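Long-range contacts in similarities with probable monooxygenase (Photorhabdus luminescens, PDB 4HB9), which binds FAD and probably acts as a flavin-dependent monooxygenase of the aromatic-ring hydroxylase type: residues A[39-44]-A[109-114]; A[128-133]-A[147-152]; A[224-229]-A[238-243]. All coordinates share one frame; numbering follows the deposited sequence.

Contact 1 (A[39-44]-A[109-114]). With FAD (flavin-adenine dinucleotide), chain B.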
loop_
_atom_site.group_PDB
_atom_site.type_symbol
_atom_site.label_atom_id
_atom_site.label_comp_id
_atom_site.label_asym_id
_atom_site.label_seq_id
_atom_site.Cartn_x
_atom_site.Cartn_y
_atom_site.Cartn_z
ATOM N N ILE A 39 -6.238 1.505 16.813
ATOM C CA ILE A 39 -5.325 0.425 16.522
ATOM C C ILE A 39 -4.295 0.932 15.518
ATOM O O ILE A 39 -4.625 1.685 14.608
ATOM C CB ILE A 39 -6.080 -0.767 15.908
ATOM C CG1 ILE A 39 -7.370 -1.074 16.684
ATOM C CG2 ILE A 39 -5.193 -2.000 15.855
ATOM C CD1 ILE A 39 -7.157 -1.481 18.128
ATOM N N LEU A 40 -3.047 0.525 15.683
ATOM C CA LEU A 40 -2.020 0.879 14.711
ATOM C C LEU A 40 -1.964 -0.209 13.645
ATOM O O LEU A 40 -2.239 -1.367 13.935
ATOM C CB LEU A 40 -0.673 1.001 15.400
ATOM C CG LEU A 40 -0.595 1.960 16.577
ATOM C CD1 LEU A 40 0.798 1.891 17.153
ATOM C CD2 LEU A 40 -0.985 3.382 16.197
ATOM N N PRO A 41 -1.607 0.153 12.402
ATOM C CA PRO A 41 -1.267 -0.894 11.451
ATOM C C PRO A 41 -0.054 -1.711 11.944
ATOM O O PRO A 41 0.874 -1.156 12.534
ATOM C CB PRO A 41 -0.899 -0.111 10.181
ATOM C CG PRO A 41 -0.453 1.217 10.683
ATOM C CD PRO A 41 -1.369 1.500 11.841
ATOM N N GLY A 42 -0.052 -3.005 11.660
ATOM C CA GLY A 42 0.982 -3.911 12.159
ATOM C C GLY A 42 2.125 -4.178 11.210
ATOM O O GLY A 42 3.003 -5.012 11.496
ATOM N N TYR A 43 2.134 -3.486 10.075
ATOM C CA TYR A 43 3.063 -3.817 9.024
ATOM C C TYR A 43 3.980 -2.694 8.609
ATOM O O TYR A 43 3.808 -1.538 8.983
ATOM C CB TYR A 43 2.311 -4.374 7.816
ATOM C CG TYR A 43 1.296 -3.414 7.186
ATOM C CD1 TYR A 43 -0.014 -3.344 7.668
ATOM C CD2 TYR A 43 1.647 -2.607 6.122
ATOM C CE1 TYR A 43 -0.948 -2.491 7.103
ATOM C CE2 TYR A 43 0.721 -1.753 5.536
ATOM C CZ TYR A 43 -0.571 -1.711 6.016
ATOM O OH TYR A 43 -1.467 -0.869 5.436
ATOM N N GLY A 44 4.971 -3.084 7.822
ATOM C CA GLY A 44 5.953 -2.197 7.261
ATOM C C GLY A 44 5.756 -1.944 5.777
ATOM O O GLY A 44 5.036 -2.638 5.099
ATOM N N ILE A 109 10.361 1.104 6.441
ATOM C CA ILE A 109 9.787 1.906 7.518
ATOM C C ILE A 109 8.459 1.277 7.956
ATOM O O ILE A 109 7.843 0.532 7.194
ATOM C CB ILE A 109 9.622 3.375 7.061
ATOM C CG1 ILE A 109 9.253 4.293 8.242
ATOM C CG2 ILE A 109 8.675 3.434 5.868
ATOM C CD1 ILE A 109 9.332 5.788 7.947
ATOM N N SER A 110 8.018 1.531 9.189
ATOM C CA SER A 110 6.717 1.034 9.590
ATOM C C SER A 110 5.664 1.908 8.928
ATOM O O SER A 110 5.903 3.088 8.672
ATOM C CB SER A 110 6.525 1.050 11.113
ATOM O OG SER A 110 6.553 2.373 11.610
ATOM N N ARG A 111 4.509 1.325 8.642
ATOM C CA ARG A 111 3.377 2.133 8.178
ATOM C C ARG A 111 3.018 3.211 9.187
ATOM O O ARG A 111 2.768 4.367 8.804
ATOM C CB ARG A 111 2.157 1.295 7.846
ATOM C CG ARG A 111 1.025 2.195 7.363
ATOM C CD ARG A 111 -0.160 1.472 6.774
ATOM N NE ARG A 111 -1.148 2.447 6.301
ATOM C CZ ARG A 111 -1.435 2.703 5.018
ATOM N NH1 ARG A 111 -0.837 2.049 4.043
ATOM N NH2 ARG A 111 -2.326 3.643 4.719
ATOM N N THR A 112 3.031 2.877 10.474
ATOM C CA THR A 112 2.662 3.874 11.498
ATOM C C THR A 112 3.615 5.087 11.492
ATOM O O THR A 112 3.160 6.221 11.481
ATOM C CB THR A 112 2.491 3.293 12.915
ATOM O OG1 THR A 112 2.136 4.352 13.821
ATOM C CG2 THR A 112 3.768 2.641 13.420
ATOM N N GLU A 113 4.925 4.866 11.425
ATOM C CA GLU A 113 5.855 5.992 11.356
ATOM C C GLU A 113 5.701 6.811 10.088
ATOM O O GLU A 113 5.792 8.022 10.136
ATOM C CB GLU A 113 7.317 5.536 11.462
ATOM C CG GLU A 113 7.751 5.027 12.842
ATOM C CD GLU A 113 9.047 4.215 12.725
ATOM O OE1 GLU A 113 9.037 3.166 12.026
ATOM O OE2 GLU A 113 10.100 4.699 13.203
ATOM N N LEU A 114 5.547 6.138 8.955
ATOM C CA LEU A 114 5.399 6.812 7.695
ATOM C C LEU A 114 4.173 7.716 7.738
ATOM O O LEU A 114 4.257 8.897 7.322
ATOM C CB LEU A 114 5.320 5.828 6.541
ATOM C CG LEU A 114 5.178 6.417 5.144
ATOM C CD1 LEU A 114 6.324 7.344 4.808
ATOM C CD2 LEU A 114 5.075 5.300 4.133
HETATM P PA FAD B . -4.610 4.332 1.688
HETATM O O1A FAD B . -3.204 4.598 2.158
HETATM O O2A FAD B . -5.395 3.098 1.977
HETATM O O5B FAD B . -5.505 5.598 2.086
HETATM C C5B FAD B . -6.891 5.664 1.806
HETATM C C4B FAD B . -7.445 6.672 2.793
HETATM O O4B FAD B . -8.781 7.024 2.390
HETATM C C3B FAD B . -7.514 6.143 4.239
HETATM O O3B FAD B . -7.017 7.101 5.174
HETATM C C2B FAD B . -8.998 5.891 4.415
HETATM O O2B FAD B . -9.476 5.983 5.745
HETATM C C1B FAD B . -9.594 7.005 3.542
HETATM N N9A FAD B . -10.969 6.797 3.083
HETATM C C8A FAD B . -11.499 5.672 2.534
HETATM N N7A FAD B . -12.795 5.876 2.160
HETATM C C5A FAD B . -13.084 7.154 2.489
HETATM C C6A FAD B . -14.291 7.995 2.375
HETATM N N6A FAD B . -15.399 7.425 1.848
HETATM N N1A FAD B . -14.235 9.263 2.833
HETATM C C2A FAD B . -13.093 9.780 3.341
HETATM N N3A FAD B . -11.950 9.078 3.476
HETATM C C4A FAD B . -11.893 7.768 3.066
HETATM N N1 FAD B . 3.173 -0.850 -0.590
HETATM C C2 FAD B . 4.458 -0.669 -0.970
HETATM O O2 FAD B . 4.762 0.128 -1.924
HETATM N N3 FAD B . 5.448 -1.325 -0.336
HETATM C C4 FAD B . 5.265 -2.217 0.643
HETATM O O4 FAD B . 6.252 -2.793 1.174
HETATM C C4X FAD B . 3.895 -2.500 1.080
HETATM N N5 FAD B . 3.615 -3.382 2.081
HETATM C C5X FAD B . 2.329 -3.608 2.437
HETATM C C6 FAD B . 2.025 -4.524 3.438
HETATM C C7 FAD B . 0.706 -4.767 3.828
HETATM C C7M FAD B . 0.375 -5.765 4.921
HETATM C C8 FAD B . -0.393 -4.050 3.158
HETATM C C8M FAD B . -1.831 -4.282 3.566
HETATM C C9 FAD B . -0.095 -3.132 2.155
HETATM C C9A FAD B . 1.217 -2.874 1.760
HETATM N N10 FAD B . 1.512 -1.943 0.739
HETATM C C10 FAD B . 2.837 -1.739 0.370
HETATM C "C1'" FAD B . 0.457 -1.222 -0.002
HETATM C "C2'" FAD B . 0.173 0.170 0.558
HETATM O "O2'" FAD B . -0.032 0.125 1.960
HETATM C "C3'" FAD B . -1.076 0.730 -0.119
HETATM O "O3'" FAD B . -1.005 0.446 -1.515
HETATM C "C4'" FAD B . -1.159 2.237 0.076
HETATM O "O4'" FAD B . -1.657 2.477 1.379
HETATM C "C5'" FAD B . -2.080 2.901 -0.926
HETATM O "O5'" FAD B . -2.074 4.285 -0.643
HETATM P P FAD B . -3.452 5.093 -0.847
HETATM O O1P FAD B . -3.134 6.490 -0.369
HETATM O O2P FAD B . -3.953 4.853 -2.247
HETATM O O3P FAD B . -4.574 4.426 0.086
HETATM O O HOH W 1 3.049 -0.007 11.122
#
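Gly-44 and Ser-110 form an antiparallel, non-hydrogen-bonded pair with their CA atoms 4.1 Å apart, and just beyond it Arg-111 N donates to Tyr-43 O over 3.0 Å. A water supplements this bond: it donates to Pro-41 O and Tyr-43 O and accepts from Thr-112 N, tying the loop 39-44 to the first turn of helix 111-119. That turn opens with a capping box: Ser-110 OG accepts from Glu-113 N and Glu-113 OE1 takes a weak bond from Ser-110 N; Ser-110 OG also donates to OE1. The arrangement is consistent with the FAD-binding fold of flavin monooxygenases; here the junction of strand 106-110 and helix 111-119 sends Arg-111 onto the dinucleotide. With CG anti to the backbone N (chi1 -180°) and the chain extended as far as NE, Arg-111 reaches across the Pro-41 ring, its CG 3.8 Å from Pro-41 CG, to the cofactor. There NH1 donates to FAD O4' at 2.8 Å and NH2 to FAD O1A at 2.9 Å, so two bonds fix the rotation of the guanidinium, and its positive charge probably offsets the negative charge of the phosphate. Tyr-43 runs alongside Arg-111, ring and guanidinium planes 47° apart. One face of its ring lies against the dimethylbenzene end of the flavin, with Tyr-43 CD2 3.3 Å from FAD C7; towards the rim of the opposite face sits Arg-111 CB.

Contact 2 (A[128-133]-A[147-152]). With FAD (flavin-adenine dinucleotide), chain B.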
loop_
_atom_site.group_PDB
_atom_site.type_symbol
_atom_site.label_atom_id
_atom_site.label_comp_id
_atom_site.label_asym_id
_atom_site.label_seq_id
_atom_site.Cartn_x
_atom_site.Cartn_y
_atom_site.Cartn_z
ATOM N N TRP A 128 -10.882 15.732 9.655
ATOM C CA TRP A 128 -11.130 14.396 10.158
ATOM C C TRP A 128 -12.621 14.155 10.269
ATOM O O TRP A 128 -13.395 15.106 10.279
ATOM C CB TRP A 128 -10.466 14.226 11.530
ATOM C CG TRP A 128 -8.986 14.496 11.519
ATOM C CD1 TRP A 128 -8.364 15.646 11.890
ATOM C CD2 TRP A 128 -7.955 13.596 11.096
ATOM N NE1 TRP A 128 -7.004 15.521 11.730
ATOM C CE2 TRP A 128 -6.725 14.265 11.257
ATOM C CE3 TRP A 128 -7.955 12.296 10.583
ATOM C CZ2 TRP A 128 -5.492 13.675 10.922
ATOM C CZ3 TRP A 128 -6.705 11.689 10.269
ATOM C CH2 TRP A 128 -5.506 12.392 10.438
ATOM N N ASN A 129 -13.010 12.878 10.326
ATOM C CA ASN A 129 -14.402 12.459 10.493
ATOM C C ASN A 129 -15.320 12.926 9.370
ATOM O O ASN A 129 -16.469 13.279 9.596
ATOM C CB ASN A 129 -14.944 12.921 11.841
ATOM C CG ASN A 129 -14.050 12.503 12.992
ATOM O OD1 ASN A 129 -13.994 11.323 13.344
ATOM N ND2 ASN A 129 -13.338 13.462 13.574
ATOM N N LYS A 130 -14.784 12.919 8.164
ATOM C CA LYS A 130 -15.476 13.360 6.987
ATOM C C LYS A 130 -15.494 12.192 6.016
ATOM O O LYS A 130 -14.507 11.937 5.307
ATOM C CB LYS A 130 -14.750 14.567 6.396
ATOM C CG LYS A 130 -14.852 15.812 7.263
ATOM C CD LYS A 130 -16.137 16.554 6.913
ATOM C CE LYS A 130 -16.558 17.570 7.941
ATOM N NZ LYS A 130 -17.621 18.428 7.329
ATOM N N THR A 131 -16.614 11.474 5.993
ATOM C CA THR A 131 -16.769 10.319 5.118
ATOM C C THR A 131 -17.454 10.747 3.829
ATOM O O THR A 131 -18.643 11.061 3.830
ATOM C CB THR A 131 -17.610 9.214 5.810
ATOM O OG1 THR A 131 -16.901 8.743 6.951
ATOM C CG2 THR A 131 -17.876 8.036 4.895
ATOM N N PHE A 132 -16.706 10.718 2.731
ATOM C CA PHE A 132 -17.244 11.013 1.426
ATOM C C PHE A 132 -18.353 10.018 1.069
ATOM O O PHE A 132 -18.215 8.811 1.281
ATOM C CB PHE A 132 -16.145 10.975 0.369
ATOM C CG PHE A 132 -16.664 10.963 -1.020
ATOM C CD1 PHE A 132 -16.815 12.139 -1.723
ATOM C CD2 PHE A 132 -17.050 9.775 -1.612
ATOM C CE1 PHE A 132 -17.320 12.130 -3.013
ATOM C CE2 PHE A 132 -17.557 9.751 -2.897
ATOM C CZ PHE A 132 -17.686 10.934 -3.606
ATOM N N VAL A 133 -19.453 10.541 0.535
ATOM C CA VAL A 133 -20.577 9.722 0.064
ATOM C C VAL A 133 -20.801 9.918 -1.450
ATOM O O VAL A 133 -20.957 8.950 -2.188
ATOM C CB VAL A 133 -21.871 10.065 0.841
ATOM C CG1 VAL A 133 -23.087 9.393 0.213
ATOM C CG2 VAL A 133 -21.740 9.670 2.313
ATOM N N PHE A 147 -20.801 14.620 2.519
ATOM C CA PHE A 147 -20.288 13.697 3.519
ATOM C C PHE A 147 -21.387 12.984 4.292
ATOM O O PHE A 147 -22.541 13.417 4.311
ATOM C CB PHE A 147 -19.334 14.440 4.452
ATOM C CG PHE A 147 -18.239 15.132 3.719
ATOM C CD1 PHE A 147 -17.163 14.410 3.219
ATOM C CD2 PHE A 147 -18.300 16.491 3.475
ATOM C CE1 PHE A 147 -16.152 15.032 2.503
ATOM C CE2 PHE A 147 -17.291 17.125 2.761
ATOM C CZ PHE A 147 -16.214 16.395 2.278
ATOM N N ALA A 148 -21.028 11.867 4.918
ATOM C CA ALA A 148 -22.013 10.979 5.566
ATOM C C ALA A 148 -22.757 11.651 6.720
ATOM O O ALA A 148 -23.888 11.275 7.046
ATOM C CB ALA A 148 -21.329 9.730 6.086
ATOM N N ASP A 149 -22.103 12.614 7.357
ATOM C CA ASP A 149 -22.725 13.344 8.469
ATOM C C ASP A 149 -23.686 14.431 7.981
ATOM O O ASP A 149 -24.282 15.153 8.802
ATOM C CB ASP A 149 -21.667 13.945 9.407
ATOM C CG ASP A 149 -20.866 15.084 8.771
ATOM O OD1 ASP A 149 -20.961 15.355 7.547
ATOM O OD2 ASP A 149 -20.102 15.720 9.528
ATOM N N GLY A 150 -23.827 14.566 6.661
ATOM C CA GLY A 150 -24.783 15.522 6.080
ATOM C C GLY A 150 -24.168 16.875 5.736
ATOM O O GLY A 150 -24.846 17.773 5.213
ATOM N N SER A 151 -22.874 17.038 6.000
ATOM C CA SER A 151 -22.195 18.259 5.607
ATOM C C SER A 151 -21.807 18.220 4.132
ATOM O O SER A 151 -21.904 17.167 3.478
ATOM C CB SER A 151 -20.969 18.523 6.492
ATOM O OG SER A 151 -20.004 17.488 6.390
ATOM N N HIS A 152 -21.378 19.375 3.620
ATOM C CA HIS A 152 -20.889 19.507 2.249
ATOM C C HIS A 152 -19.833 20.592 2.146
ATOM O O HIS A 152 -19.744 21.494 2.996
ATOM C CB HIS A 152 -22.020 19.819 1.273
ATOM C CG HIS A 152 -22.611 21.175 1.481
ATOM N ND1 HIS A 152 -22.211 22.283 0.761
ATOM C CD2 HIS A 152 -23.528 21.612 2.375
ATOM C CE1 HIS A 152 -22.876 23.341 1.189
ATOM N NE2 HIS A 152 -23.680 22.961 2.168
HETATM P PA FAD B . -4.610 4.332 1.688
HETATM O O1A FAD B . -3.204 4.598 2.158
HETATM O O2A FAD B . -5.395 3.098 1.977
HETATM O O5B FAD B . -5.505 5.598 2.086
HETATM C C5B FAD B . -6.891 5.664 1.806
HETATM C C4B FAD B . -7.445 6.672 2.793
HETATM O O4B FAD B . -8.781 7.024 2.390
HETATM C C3B FAD B . -7.514 6.143 4.239
HETATM O O3B FAD B . -7.017 7.101 5.174
HETATM C C2B FAD B . -8.998 5.891 4.415
HETATM O O2B FAD B . -9.476 5.983 5.745
HETATM C C1B FAD B . -9.594 7.005 3.542
HETATM N N9A FAD B . -10.969 6.797 3.083
HETATM C C8A FAD B . -11.499 5.672 2.534
HETATM N N7A FAD B . -12.795 5.876 2.160
HETATM C C5A FAD B . -13.084 7.154 2.489
HETATM C C6A FAD B . -14.291 7.995 2.375
HETATM N N6A FAD B . -15.399 7.425 1.848
HETATM N N1A FAD B . -14.235 9.263 2.833
HETATM C C2A FAD B . -13.093 9.780 3.341
HETATM N N3A FAD B . -11.950 9.078 3.476
HETATM C C4A FAD B . -11.893 7.768 3.066
HETATM N N1 FAD B . 3.173 -0.850 -0.590
HETATM C C2 FAD B . 4.458 -0.669 -0.970
HETATM O O2 FAD B . 4.762 0.128 -1.924
HETATM N N3 FAD B . 5.448 -1.325 -0.336
HETATM C C4 FAD B . 5.265 -2.217 0.643
HETATM O O4 FAD B . 6.252 -2.793 1.174
HETATM C C4X FAD B . 3.895 -2.500 1.080
HETATM N N5 FAD B . 3.615 -3.382 2.081
HETATM C C5X FAD B . 2.329 -3.608 2.437
HETATM C C6 FAD B . 2.025 -4.524 3.438
HETATM C C7 FAD B . 0.706 -4.767 3.828
HETATM C C7M FAD B . 0.375 -5.765 4.921
HETATM C C8 FAD B . -0.393 -4.050 3.158
HETATM C C8M FAD B . -1.831 -4.282 3.566
HETATM C C9 FAD B . -0.095 -3.132 2.155
HETATM C C9A FAD B . 1.217 -2.874 1.760
HETATM N N10 FAD B . 1.512 -1.943 0.739
HETATM C C10 FAD B . 2.837 -1.739 0.370
HETATM C "C1'" FAD B . 0.457 -1.222 -0.002
HETATM C "C2'" FAD B . 0.173 0.170 0.558
HETATM O "O2'" FAD B . -0.032 0.125 1.960
HETATM C "C3'" FAD B . -1.076 0.730 -0.119
HETATM O "O3'" FAD B . -1.005 0.446 -1.515
HETATM C "C4'" FAD B . -1.159 2.237 0.076
HETATM O "O4'" FAD B . -1.657 2.477 1.379
HETATM C "C5'" FAD B . -2.080 2.901 -0.926
HETATM O "O5'" FAD B . -2.074 4.285 -0.643
HETATM P P FAD B . -3.452 5.093 -0.847
HETATM O O1P FAD B . -3.134 6.490 -0.369
HETATM O O2P FAD B . -3.953 4.853 -2.247
HETATM O O3P FAD B . -4.574 4.426 0.086
HETATM O O HOH W 2 -18.872 12.367 7.647
HETATM O O HOH W 3 -17.868 15.077 10.926
HETATM O O HOH W 4 -19.610 18.231 9.678
#
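Lys-130 lays its aliphatic chain over one face of the Phe-147 ring, a CH-pi contact in which CD stands 4.1 Å from the ring centroid and 15° off the normal. The setting is one end of a small three-stranded antiparallel sheet: Phe-132, at the start of strand 132-137, pairs with Phe-147, at the end of strand 143-147, and a type I turn from Phe-147 to Gly-150 leads on to strand 152-155. Packing is tight at this pair. Thr-131 O accepts from Ala-148 N at 2.7 Å and also receives the CA-H of Phe-147, while Val-133 CG2 rests 3.8 Å from Ala-148 CB. The backbone held here reads the adenine of the cofactor: Phe-132 N donates to FAD N1A at 2.9 Å, and FAD N6A donates to Phe-132 O at 3.2 Å. Towards solvent the contact becomes loose and watery. Asn-129 O meets Asp-149 OD2 through one bridging water, a second water links Asn-129 O and Thr-131 N to Asp-149 N, and a third joins Lys-130 NZ to Asp-149 OD2, two opposite charges that stay 4.3 Å apart. Bent at chi2 (-86°), the lysine chain instead lets NZ donate to Ser-151 OG at 2.7 Å. Asp-149 OD1 accepts from Ser-151 N above the carboxylate plane, an Asx turn, and holds the hydroxyl by a second bond, Ser-151 OG to its syn lone pair at 2.6 Å.

Contact 3 (A[224-229]-A[238-243])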
loop_
_atom_site.group_PDB
_atom_site.type_symbol
_atom_site.label_atom_id
_atom_site.label_comp_id
_atom_site.label_asym_id
_atom_site.label_seq_id
_atom_site.Cartn_x
_atom_site.Cartn_y
_atom_site.Cartn_z
HETATM N N MSE A 224 11.435 -8.767 5.674
HETATM C CA MSE A 224 11.431 -8.090 6.965
HETATM C C MSE A 224 10.648 -6.816 6.942
HETATM O O MSE A 224 10.604 -6.124 5.918
HETATM C CB MSE A 224 12.882 -7.795 7.358
HETATM C CG MSE A 224 13.464 -9.030 8.056
HETATM SE SE MSE A 224 15.272 -8.695 8.758
HETATM C CE MSE A 224 14.801 -7.281 10.024
ATOM N N TRP A 225 10.005 -6.517 8.060
ATOM C CA TRP A 225 9.327 -5.251 8.270
ATOM C C TRP A 225 9.867 -4.569 9.526
ATOM O O TRP A 225 10.228 -5.219 10.499
ATOM C CB TRP A 225 7.858 -5.464 8.537
ATOM C CG TRP A 225 6.971 -5.770 7.369
ATOM C CD1 TRP A 225 7.163 -5.458 6.062
ATOM C CD2 TRP A 225 5.694 -6.426 7.448
ATOM N NE1 TRP A 225 6.086 -5.914 5.311
ATOM C CE2 TRP A 225 5.181 -6.510 6.145
ATOM C CE3 TRP A 225 4.955 -6.974 8.495
ATOM C CZ2 TRP A 225 3.954 -7.116 5.871
ATOM C CZ3 TRP A 225 3.723 -7.545 8.219
ATOM C CH2 TRP A 225 3.245 -7.608 6.930
ATOM N N ARG A 226 9.814 -3.251 9.518
ATOM C CA ARG A 226 9.813 -2.489 10.745
ATOM C C ARG A 226 8.358 -2.230 11.114
ATOM O O ARG A 226 7.562 -1.833 10.273
ATOM C CB ARG A 226 10.657 -1.235 10.563
ATOM C CG ARG A 226 12.121 -1.664 10.626
ATOM C CD ARG A 226 13.073 -0.546 10.619
ATOM N NE ARG A 226 12.983 0.328 11.784
ATOM C CZ ARG A 226 13.650 0.159 12.923
ATOM N NH1 ARG A 226 14.399 -0.926 13.117
ATOM N NH2 ARG A 226 13.540 1.072 13.883
ATOM N N ALA A 227 7.986 -2.541 12.342
ATOM C CA ALA A 227 6.590 -2.491 12.746
ATOM C C ALA A 227 6.456 -2.353 14.254
ATOM O O ALA A 227 7.372 -2.672 14.982
ATOM C CB ALA A 227 5.875 -3.744 12.264
ATOM N N PRO A 228 5.305 -1.896 14.727
ATOM C CA PRO A 228 5.117 -1.758 16.155
ATOM C C PRO A 228 4.934 -3.101 16.899
ATOM O O PRO A 228 4.251 -4.001 16.430
ATOM C CB PRO A 228 3.889 -0.867 16.273
ATOM C CG PRO A 228 3.194 -0.933 14.963
ATOM C CD PRO A 228 4.145 -1.441 13.940
ATOM N N VAL A 229 5.562 -3.204 18.060
ATOM C CA VAL A 229 5.456 -4.380 18.919
ATOM C C VAL A 229 4.009 -4.517 19.383
ATOM O O VAL A 229 3.431 -5.582 19.287
ATOM C CB VAL A 229 6.391 -4.273 20.137
ATOM C CG1 VAL A 229 6.138 -5.399 21.147
ATOM C CG2 VAL A 229 7.826 -4.280 19.682
ATOM N N ALA A 238 4.533 4.309 19.689
ATOM C CA ALA A 238 4.742 2.980 19.132
ATOM C C ALA A 238 6.178 2.562 19.412
ATOM O O ALA A 238 7.098 3.371 19.298
ATOM C CB ALA A 238 4.464 2.963 17.630
ATOM N N GLU A 239 6.360 1.301 19.792
ATOM C CA GLU A 239 7.681 0.720 19.955
ATOM C C GLU A 239 8.043 -0.075 18.694
ATOM O O GLU A 239 7.484 -1.140 18.432
ATOM C CB GLU A 239 7.700 -0.200 21.189
ATOM C CG GLU A 239 9.027 -0.882 21.434
ATOM C CD GLU A 239 8.964 -1.896 22.573
ATOM O OE1 GLU A 239 7.911 -2.007 23.250
ATOM O OE2 GLU A 239 9.986 -2.579 22.787
ATOM N N ILE A 240 8.992 0.431 17.920
ATOM C CA ILE A 240 9.271 -0.161 16.607
ATOM C C ILE A 240 10.380 -1.205 16.720
ATOM O O ILE A 240 11.418 -0.949 17.335
ATOM C CB ILE A 240 9.660 0.910 15.587
ATOM C CG1 ILE A 240 8.590 2.008 15.544
ATOM C CG2 ILE A 240 9.891 0.273 14.215
ATOM C CD1 ILE A 240 7.203 1.550 15.127
ATOM N N ASP A 241 10.145 -2.381 16.146
ATOM C CA ASP A 241 11.165 -3.429 16.115
ATOM C C ASP A 241 11.162 -4.093 14.746
ATOM O O ASP A 241 10.283 -3.817 13.897
ATOM C CB ASP A 241 10.899 -4.450 17.222
ATOM C CG ASP A 241 12.166 -5.213 17.687
ATOM O OD1 ASP A 241 13.283 -5.033 17.140
ATOM O OD2 ASP A 241 12.000 -6.048 18.596
ATOM N N ASN A 242 12.161 -4.939 14.543
ATOM C CA ASN A 242 12.285 -5.771 13.365
ATOM C C ASN A 242 11.409 -7.012 13.483
ATOM O O ASN A 242 11.384 -7.683 14.536
ATOM C CB ASN A 242 13.753 -6.204 13.171
ATOM C CG ASN A 242 14.713 -5.031 13.100
ATOM O OD1 ASN A 242 15.594 -4.877 13.954
ATOM N ND2 ASN A 242 14.562 -4.210 12.092
ATOM N N PHE A 243 10.687 -7.298 12.397
ATOM C CA PHE A 243 9.852 -8.472 12.293
ATOM C C PHE A 243 10.239 -9.214 11.030
ATOM O O PHE A 243 10.447 -8.579 9.980
ATOM C CB PHE A 243 8.368 -8.081 12.197
ATOM C CG PHE A 243 7.765 -7.694 13.512
ATOM C CD1 PHE A 243 6.998 -8.594 14.234
ATOM C CD2 PHE A 243 7.971 -6.425 14.032
ATOM C CE1 PHE A 243 6.459 -8.256 15.458
ATOM C CE2 PHE A 243 7.464 -6.092 15.283
ATOM C CZ PHE A 243 6.682 -7.002 15.976
HETATM O O HOH W 5 16.146 -2.562 10.683
#
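Trp-225 and Phe-243 exchange both backbone bonds of an antiparallel hydrogen-bonded pair, N to O 2.9 Å from Trp-225 to Phe-243 as well as in return. Ala-227 and Asp-241 repeat the pattern two residues on, and Val-229 N donates to Glu-239 O at 2.8 Å, so the two strands of the beta hairpin 218-228/240-251 are joined up to its connecting loop. The strand segments run 144° apart, a marked twist, at a closest approach of 4.6 Å. On the face carrying Trp-225, Ala-227 and Phe-243, the phenylalanine leans along the neighbouring strand: CG anti to its carbonyl carbon (chi1 -78°) carries the ring past Ala-227, whose CB lies 3.8 Å from Phe-243 CD2, until the ring edge meets Ala-227 O and Val-229 CA. On the other face, Pro-228 CB packs on Ile-240 CD1, and Ile-240 CG2 sits over the guanidinium of Arg-226, 3.8 Å from NH2. Arg-226 and Asn-242 run side by side with guanidinium and amide planes 64° apart; their NH1 and ND2, two donors, are not bonded to each other, but a water accepts from Asn-242 ND2 and, weakly, from Arg-226 NH1.

From strand 179-191, the next strand of the sheet beyond 240-251, Arg-189 makes a cation-pi contact with Phe-243 and a hydrogen bond to Pro-228 O, while Arg-191 forms a salt bridge with Asp-241. The indole of Trp-225 turns from the hairpin partner to touch Tyr-43 and FAD. Beside Trp-225, Met-224 (a selenomethionine) bends at chi3, which brings its CE to 3.5 Å from Asn-242 CB.

How the contacts relate
Contacts 1 and 2 serve opposite ends of one FAD: the first meets the isoalloxazine, ribityl chain and a phosphate, the second the adenine. Their centres accordingly lie about 26 Å apart, with nearest atoms about 11 Å apart, and the cofactor spans the gap. Contact 3 packs against contact 1, about 8 Å between centres, touching both its loop and the start of its helix. Ser-110 CB approaches Arg-226 O to 3.2 Å, Pro-41 O meets Pro-228 CG at 3.4 Å, and Gly-44 N lies 3.4 Å from Trp-225 CG. Trp-225 also lines the FAD pocket, its side chain about 4 Å from the cofactor. Contacts 2 and 3 do not touch, their centres being about 33 Å apart.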